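Long-range contacts in ribokinase RBSK (Mycobacterium tuberculosis, PDB 3GO6), which probably phosphorylates D-ribose at O-5 with ATP and magnesium, feeding ribose 5-phosphate into nucleotide synthesis and the pentose phosphate pathway: residues M30-V36 / A48-T54; P108-I113 / L125-N131; V116-N122 / P240-A244. All coordinates share one frame; numbering follows the deposited sequence.

Overall arrangement
Contacts 1 and 2 lie within the lid of this PfkB-family kinase, the small four-stranded sheet that closes over the ribose and packs against the second subunit, and contact 3 joins that lid to the large domain. The first two, with centres about 15 Å apart, are neighbouring antiparallel pairs of the sheet: Leu32 N lies 2.8 Å from Ala112 O, a probable hydrogen bond, where their inner strands meet, and both touch the sugar. Contact 3 docks the turn of the contact 2 hairpin on the metal-binding loop; its centre is about 12 Å from contact 1's and about 22 Å from contact 2's. The Asp242 side chain lies about 4 Å from the magnesium ion.

Contact 1 (M30-V36 / A48-T54); sequences MDLTFVV and AASLTRT. With RIB (alpha-D-ribofuranose), chain C.
Strands 29-35 and 50-56 form one antiparallel ladder of the ribokinase lid sheet, and Asp31, paired with Thr54, carries the ladder into the ribose pocket. Its carboxylate takes the two neighbouring hydroxyls of the sugar one to each oxygen: RIB O2 donates to Asp31 OD1 and RIB O3 to Asp31 OD2, both at 2.6 Å. Asp31 shares its side of the sheet with Thr33, Thr52 and Thr54, and chi1 of -74°, with CG beside the backbone N, swings the carboxylate out to the sugar. A water there lies 2.9 Å from Asp31 O, to which it donates, and is also hydrogen-bonded to the hydroxyls of all three threonines; another water joins Asp31 OD2 to Thr54 OG1. Along the backbone, paired bonds link Asp31 with Thr54 and Thr33 with Thr52, while Ala49 N donates to Val35 O.

The other side of the sheet carries Leu32, Phe34, Leu51 and Arg53. Leu51 CD1 sits over the centre of the Phe34 ring, 3.7 Å from the centroid in a CH-pi contact, and Ala48 CB meets the rim of the same ring in its plane. Across the interface Phe34 also packs on Ile113 of the second subunit, so this side of the ladder is part of the dimer contact. Arg53 runs out extended and passes Leu32 CD2 with its CB and CG. Met30 comes across it at about a right angle, its chain bent at chi2 and chi3, so that SD rests against the backbone of Thr54. Arg53 NH1 is hydrogen-bonded to Gln87, while Met30 CG lies over one face of the guanidinium, offset toward its rim, and Met30 CE comes to 3.8 Å from Arg53 NH2.

Contact 2 (P108-I113 / L125-N131); sequences PSGTAI and LVAPGAN. With RIB (alpha-D-ribofuranose), chain C.
Pro108 meets the other segment through its carbonyl: Ala130 N donates to Pro108 O at 2.9 Å, nearly along the C=O axis although the hydrogen bond is bent at the hydrogen (136°), and Ala130 CB lies beside the same oxygen. Ser109 turns away, its hydroxyl bonded to Asp82 and Gly80. Gly110 passes close to the bend at Pro128 and Gly129, with its CA 3.3 Å from Pro128 O and 3.7 Å from Asn131 ND2. The Asn131 amide is held by a bond from ND2 to Pro128 O, which the backbone N of Asn131 also reaches, while Asn131 OD1 accepts from Val28 N. Thr111 pairs with Ala127 through both its N and its O, with Ala127 N 2.8 Å from Thr111 O. The Thr111 hydroxyl instead faces the dimer partner, bonded to Arg53 of the second subunit.

Ala112 and Val126 form the non-hydrogen-bonded pair and point to the sugar. Ala112 CB comes within 3.4 Å of RIB O2. Val126, with CG1 anti to the backbone N (chi1 180°), brings its other methyl, CG2, to 3.7 Å from RIB C1, giving the ring an apolar wall. Ile113 adds two more backbone bonds, to Leu125, with Ile113 N lying 2.7 Å from Leu125 O. On the far strand, Leu125 and Val126 pair in parallel with a strand of the second subunit, continuing the sheet across the interface. This is a beta hairpin of the ribokinase lid, shared between the sugar pocket and the dimer interface.

Contact 3 (V116-N122 / P240-A244); sequences VDASAEN and PVDTA
The turn that joins the two strands of the lid hairpin docks here on the loop leading into helix 246-257, a loop that carries part of the metal site. The carbonyl oxygen of Ala120 is gripped twice by one residue: Thr243 OG1 donates to Ala120 O at 2.6 Å, and Thr243 N donates to it at 3.1 Å, in the carbonyl plane. Ala120 ends a type I beta turn from Asp117, whose OD1 accepts from Ser119 N in an Asx turn. The methyl of Ala120 packs against both Val241 O and the ring of Pro240, with Ala120 CB 4.0 Å from Pro240 CB.

Thr243 is oriented for both roles by its chi1 of 59°, which sets OG1 between the backbone N and the carbonyl carbon. The hydroxyl gives its proton to Ala120 and accepts from Asn122 ND2 at 2.9 Å, a nearly straight bond (159°) lying in the plane of the amide. The rest of that amide rests on Ala244, with Asn122 CG 3.7 Å from Ala244 CB. Just past the turn, Glu121 OE2 accepts from Asn122 N with its anti lone pair.

Asp242 and Ala244 both belong to the magnesium site, completed by Ala282, Val285 and Gly287. The Asp242 carboxylate is tied at both oxygens: OD2 accepts from Gly287 N, and OD1 closes a second Asx turn by accepting from Ala244 N. Val116 crosses that carboxylate at about a right angle, and its methyl CG2 comes to 3.3 Å from Asp242 OD1.

Contact 1 (M30-V36 / A48-T54)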
# COMPACT_ATOMS: atom_id res chain seq x y z
N MET A 30 7.70 -6.66 -3.67
CA MET A 30 6.64 -6.15 -4.55
C MET A 30 6.29 -4.70 -4.12
O MET A 30 6.07 -4.44 -2.95
CB MET A 30 5.40 -7.05 -4.48
CG MET A 30 4.32 -6.67 -5.49
SD MET A 30 4.78 -7.05 -7.20
CE MET A 30 4.96 -8.85 -7.16
N ASP A 31 6.26 -3.77 -5.09
CA ASP A 31 6.09 -2.35 -4.84
C ASP A 31 4.66 -1.94 -5.14
O ASP A 31 4.13 -2.26 -6.21
CB ASP A 31 6.99 -1.52 -5.77
CG ASP A 31 8.46 -1.56 -5.37
OD1 ASP A 31 8.77 -2.03 -4.26
OD2 ASP A 31 9.31 -1.10 -6.18
N LEU A 32 4.07 -1.20 -4.21
CA LEU A 32 2.78 -0.55 -4.44
C LEU A 32 3.12 0.95 -4.56
O LEU A 32 3.55 1.55 -3.59
CB LEU A 32 1.82 -0.82 -3.29
CG LEU A 32 1.45 -2.30 -3.11
CD1 LEU A 32 0.63 -2.47 -1.85
CD2 LEU A 32 0.68 -2.84 -4.31
N THR A 33 2.98 1.49 -5.76
CA THR A 33 3.36 2.89 -6.01
C THR A 33 2.09 3.73 -6.15
O THR A 33 1.24 3.43 -6.99
CB THR A 33 4.25 3.05 -7.25
OG1 THR A 33 5.37 2.15 -7.18
CG2 THR A 33 4.77 4.50 -7.40
N PHE A 34 1.99 4.77 -5.32
CA PHE A 34 0.83 5.65 -5.23
C PHE A 34 1.26 7.04 -5.68
O PHE A 34 2.30 7.56 -5.24
CB PHE A 34 0.34 5.78 -3.79
CG PHE A 34 -0.20 4.50 -3.18
CD1 PHE A 34 -1.57 4.33 -3.02
CD2 PHE A 34 0.66 3.51 -2.70
CE1 PHE A 34 -2.10 3.16 -2.42
CE2 PHE A 34 0.15 2.33 -2.11
CZ PHE A 34 -1.23 2.16 -1.97
N VAL A 35 0.44 7.66 -6.53
CA VAL A 35 0.68 9.06 -6.89
C VAL A 35 -0.31 9.93 -6.13
O VAL A 35 -1.53 9.64 -6.12
CB VAL A 35 0.60 9.30 -8.42
CG1 VAL A 35 0.65 10.81 -8.75
CG2 VAL A 35 1.73 8.57 -9.13
N VAL A 36 0.21 10.97 -5.46
CA VAL A 36 -0.59 11.91 -4.68
C VAL A 36 -0.25 13.36 -5.08
O VAL A 36 0.74 13.60 -5.79
CB VAL A 36 -0.32 11.76 -3.15
CG1 VAL A 36 -0.76 10.36 -2.65
CG2 VAL A 36 1.15 12.01 -2.82
N ALA A 48 -5.20 8.71 -3.01
CA ALA A 48 -4.22 8.65 -4.11
C ALA A 48 -4.89 8.79 -5.46
O ALA A 48 -6.02 8.36 -5.65
CB ALA A 48 -3.44 7.35 -4.07
N ALA A 49 -4.15 9.38 -6.40
CA ALA A 49 -4.60 9.55 -7.77
C ALA A 49 -4.52 8.24 -8.57
O ALA A 49 -5.34 7.99 -9.47
CB ALA A 49 -3.77 10.64 -8.45
N SER A 50 -3.52 7.41 -8.26
CA SER A 50 -3.28 6.16 -8.97
C SER A 50 -2.49 5.20 -8.09
O SER A 50 -1.87 5.61 -7.11
CB SER A 50 -2.50 6.41 -10.27
OG SER A 50 -1.19 6.91 -10.01
N LEU A 51 -2.55 3.92 -8.43
CA LEU A 51 -1.84 2.86 -7.72
C LEU A 51 -1.38 1.84 -8.75
O LEU A 51 -2.17 1.38 -9.59
CB LEU A 51 -2.73 2.19 -6.66
CG LEU A 51 -2.25 0.84 -6.10
CD1 LEU A 51 -0.90 1.00 -5.37
CD2 LEU A 51 -3.28 0.20 -5.17
N THR A 52 -0.10 1.49 -8.71
CA THR A 52 0.40 0.36 -9.49
C THR A 52 1.03 -0.68 -8.55
O THR A 52 1.46 -0.34 -7.45
CB THR A 52 1.48 0.77 -10.53
OG1 THR A 52 2.64 1.29 -9.86
CG2 THR A 52 0.94 1.80 -11.53
N ARG A 53 1.08 -1.93 -9.00
CA ARG A 53 1.69 -3.02 -8.24
C ARG A 53 2.77 -3.61 -9.16
O ARG A 53 2.44 -4.21 -10.18
CB ARG A 53 0.62 -4.05 -7.85
CG ARG A 53 1.15 -5.25 -7.09
CD ARG A 53 0.01 -6.18 -6.63
NE ARG A 53 0.56 -7.35 -5.93
CZ ARG A 53 0.98 -8.46 -6.54
NH1 ARG A 53 0.90 -8.58 -7.85
NH2 ARG A 53 1.47 -9.48 -5.81
N THR A 54 4.05 -3.42 -8.83
CA THR A 54 5.15 -3.82 -9.73
C THR A 54 6.33 -4.41 -8.94
O THR A 54 6.56 -4.03 -7.81
CB THR A 54 5.71 -2.61 -10.57
OG1 THR A 54 6.12 -1.55 -9.68
CG2 THR A 54 4.65 -2.07 -11.58
O5 RIB C . 14.75 2.48 -4.04
C5 RIB C . 13.37 2.12 -4.27
C4 RIB C . 13.13 0.70 -3.73
O4 RIB C . 13.19 0.74 -2.29
C3 RIB C . 11.74 0.16 -4.04
O3 RIB C . 11.69 -0.71 -5.20
C2 RIB C . 11.31 -0.53 -2.76
O2 RIB C . 11.07 -1.93 -2.96
C1 RIB C . 12.40 -0.29 -1.72
O1 RIB C . 13.23 -1.44 -1.54
O HOH W 1 8.63 -1.42 -8.80
O HOH W 2 4.29 -0.19 -8.20
O HOH W 3 0.70 4.99 -9.30

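Contact 2 (P108-I113 / L125-N131)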
# COMPACT_ATOMS: atom_id res chain seq x y z
N PRO A 108 5.80 -14.36 3.60
CA PRO A 108 5.65 -13.39 2.53
C PRO A 108 6.97 -12.86 1.96
O PRO A 108 7.96 -12.67 2.69
CB PRO A 108 4.86 -12.25 3.19
CG PRO A 108 4.18 -12.90 4.37
CD PRO A 108 5.18 -13.90 4.86
N SER A 109 6.96 -12.63 0.65
CA SER A 109 8.00 -11.81 0.02
C SER A 109 7.88 -10.38 0.58
O SER A 109 6.82 -10.00 1.07
CB SER A 109 7.78 -11.80 -1.50
OG SER A 109 7.91 -13.12 -2.05
N GLY A 110 8.95 -9.59 0.51
CA GLY A 110 8.86 -8.18 0.94
C GLY A 110 7.81 -7.35 0.21
O GLY A 110 7.45 -7.64 -0.94
N THR A 111 7.29 -6.32 0.89
CA THR A 111 6.31 -5.39 0.31
C THR A 111 6.83 -3.99 0.54
O THR A 111 7.26 -3.67 1.66
CB THR A 111 4.91 -5.50 1.02
OG1 THR A 111 4.39 -6.83 0.91
CG2 THR A 111 3.88 -4.50 0.39
N ALA A 112 6.81 -3.14 -0.49
CA ALA A 112 7.15 -1.73 -0.26
C ALA A 112 6.06 -0.78 -0.72
O ALA A 112 5.38 -1.06 -1.71
CB ALA A 112 8.46 -1.39 -0.93
N ILE A 113 5.93 0.35 -0.02
CA ILE A 113 4.98 1.40 -0.40
C ILE A 113 5.82 2.58 -0.89
O ILE A 113 6.66 3.10 -0.15
CB ILE A 113 4.10 1.89 0.80
CG1 ILE A 113 3.41 0.72 1.51
CG2 ILE A 113 3.07 2.96 0.33
CD1 ILE A 113 2.57 -0.17 0.58
N LEU A 125 8.51 3.06 2.09
CA LEU A 125 8.30 2.33 3.32
C LEU A 125 8.30 0.83 3.00
O LEU A 125 7.53 0.39 2.13
CB LEU A 125 6.93 2.69 3.92
CG LEU A 125 6.43 1.90 5.13
CD1 LEU A 125 7.35 2.09 6.31
CD2 LEU A 125 4.98 2.28 5.50
N VAL A 126 9.10 0.06 3.73
CA VAL A 126 9.35 -1.35 3.36
C VAL A 126 9.02 -2.27 4.52
O VAL A 126 9.50 -2.06 5.64
CB VAL A 126 10.84 -1.59 2.97
CG1 VAL A 126 11.07 -3.07 2.60
CG2 VAL A 126 11.28 -0.66 1.82
N ALA A 127 8.21 -3.29 4.26
CA ALA A 127 8.06 -4.38 5.21
C ALA A 127 8.90 -5.49 4.58
O ALA A 127 8.48 -6.09 3.57
CB ALA A 127 6.61 -4.78 5.33
N PRO A 128 10.10 -5.73 5.12
CA PRO A 128 11.05 -6.57 4.39
C PRO A 128 10.63 -8.03 4.18
O PRO A 128 11.12 -8.65 3.24
CB PRO A 128 12.34 -6.46 5.22
CG PRO A 128 11.91 -6.08 6.56
CD PRO A 128 10.67 -5.23 6.38
N GLY A 129 9.73 -8.56 5.00
CA GLY A 129 9.28 -9.96 4.81
C GLY A 129 10.47 -10.93 4.72
O GLY A 129 11.37 -10.91 5.58
N ALA A 130 10.48 -11.75 3.68
CA ALA A 130 11.55 -12.74 3.46
C ALA A 130 12.97 -12.14 3.45
O ALA A 130 13.93 -12.79 3.89
CB ALA A 130 11.29 -13.51 2.16
N ASN A 131 13.10 -10.90 2.96
CA ASN A 131 14.42 -10.25 2.91
C ASN A 131 15.10 -10.15 4.27
O ASN A 131 16.33 -10.22 4.34
CB ASN A 131 14.35 -8.85 2.28
CG ASN A 131 13.77 -8.89 0.89
OD1 ASN A 131 14.41 -9.38 -0.06
ND2 ASN A 131 12.53 -8.43 0.76
O5 RIB C . 14.75 2.48 -4.04
C5 RIB C . 13.37 2.12 -4.27
C4 RIB C . 13.13 0.70 -3.73
O4 RIB C . 13.19 0.74 -2.29
C3 RIB C . 11.74 0.16 -4.04
O3 RIB C . 11.69 -0.71 -5.20
C2 RIB C . 11.31 -0.53 -2.76
O2 RIB C . 11.07 -1.93 -2.96
C1 RIB C . 12.40 -0.29 -1.72
O1 RIB C . 13.23 -1.44 -1.54

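Contact 3 (V116-N122 / P240-A244)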
# COMPACT_ATOMS: atom_id res chain seq x y z
N VAL A 116 4.58 9.12 -4.45
CA VAL A 116 5.24 10.09 -5.34
C VAL A 116 4.30 11.29 -5.39
O VAL A 116 3.11 11.13 -5.68
CB VAL A 116 5.48 9.51 -6.76
CG1 VAL A 116 6.15 10.54 -7.70
CG2 VAL A 116 6.33 8.23 -6.66
N ASP A 117 4.83 12.47 -5.06
CA ASP A 117 4.02 13.69 -4.99
C ASP A 117 4.14 14.57 -6.25
O ASP A 117 4.80 14.20 -7.23
CB ASP A 117 4.28 14.49 -3.68
CG ASP A 117 5.66 15.21 -3.64
OD1 ASP A 117 6.29 15.45 -4.69
OD2 ASP A 117 6.11 15.55 -2.53
N ALA A 118 3.49 15.73 -6.21
CA ALA A 118 3.44 16.62 -7.38
C ALA A 118 4.80 17.16 -7.85
O ALA A 118 4.95 17.51 -9.02
CB ALA A 118 2.44 17.76 -7.11
N SER A 119 5.77 17.23 -6.94
CA SER A 119 7.11 17.69 -7.31
C SER A 119 8.04 16.55 -7.79
O SER A 119 9.24 16.78 -8.04
CB SER A 119 7.76 18.40 -6.13
OG SER A 119 8.04 17.45 -5.10
N ALA A 120 7.48 15.34 -7.92
CA ALA A 120 8.22 14.11 -8.27
C ALA A 120 9.09 13.55 -7.14
O ALA A 120 9.81 12.57 -7.34
CB ALA A 120 9.04 14.27 -9.57
N GLU A 121 9.02 14.16 -5.96
CA GLU A 121 9.67 13.62 -4.77
C GLU A 121 8.96 12.33 -4.35
O GLU A 121 7.80 12.13 -4.69
CB GLU A 121 9.67 14.64 -3.63
CG GLU A 121 10.38 14.18 -2.34
CD GLU A 121 11.87 13.86 -2.54
OE1 GLU A 121 12.71 14.74 -2.20
OE2 GLU A 121 12.22 12.75 -3.03
N ASN A 122 9.65 11.47 -3.60
CA ASN A 122 9.10 10.16 -3.22
C ASN A 122 9.46 9.80 -1.78
O ASN A 122 10.46 10.30 -1.25
CB ASN A 122 9.57 9.08 -4.20
CG ASN A 122 11.02 8.62 -3.93
OD1 ASN A 122 11.25 7.70 -3.15
ND2 ASN A 122 11.99 9.26 -4.60
N PRO A 240 11.79 16.29 -14.32
CA PRO A 240 11.53 14.98 -13.68
C PRO A 240 10.07 14.58 -13.73
O PRO A 240 9.17 15.44 -13.74
CB PRO A 240 11.92 15.21 -12.22
CG PRO A 240 11.68 16.69 -12.00
CD PRO A 240 11.90 17.38 -13.32
N VAL A 241 9.83 13.28 -13.75
CA VAL A 241 8.49 12.71 -13.68
C VAL A 241 8.30 11.98 -12.35
O VAL A 241 7.29 12.14 -11.68
CB VAL A 241 8.24 11.77 -14.88
CG1 VAL A 241 7.00 10.91 -14.67
CG2 VAL A 241 8.13 12.59 -16.15
N ASP A 242 9.31 11.18 -11.97
CA ASP A 242 9.24 10.35 -10.78
C ASP A 242 10.66 10.00 -10.37
O ASP A 242 11.34 9.25 -11.06
CB ASP A 242 8.43 9.07 -11.10
CG ASP A 242 8.34 8.10 -9.94
OD1 ASP A 242 8.84 8.40 -8.83
OD2 ASP A 242 7.75 7.02 -10.14
N THR A 243 11.11 10.54 -9.24
CA THR A 243 12.47 10.29 -8.74
C THR A 243 12.63 8.91 -8.10
O THR A 243 13.75 8.45 -7.90
CB THR A 243 12.90 11.35 -7.73
OG1 THR A 243 11.99 11.35 -6.62
CG2 THR A 243 12.91 12.76 -8.36
N ALA A 244 11.52 8.24 -7.78
CA ALA A 244 11.61 6.93 -7.14
C ALA A 244 12.35 5.96 -8.06
O ALA A 244 12.15 5.95 -9.28
CB ALA A 244 10.23 6.41 -6.80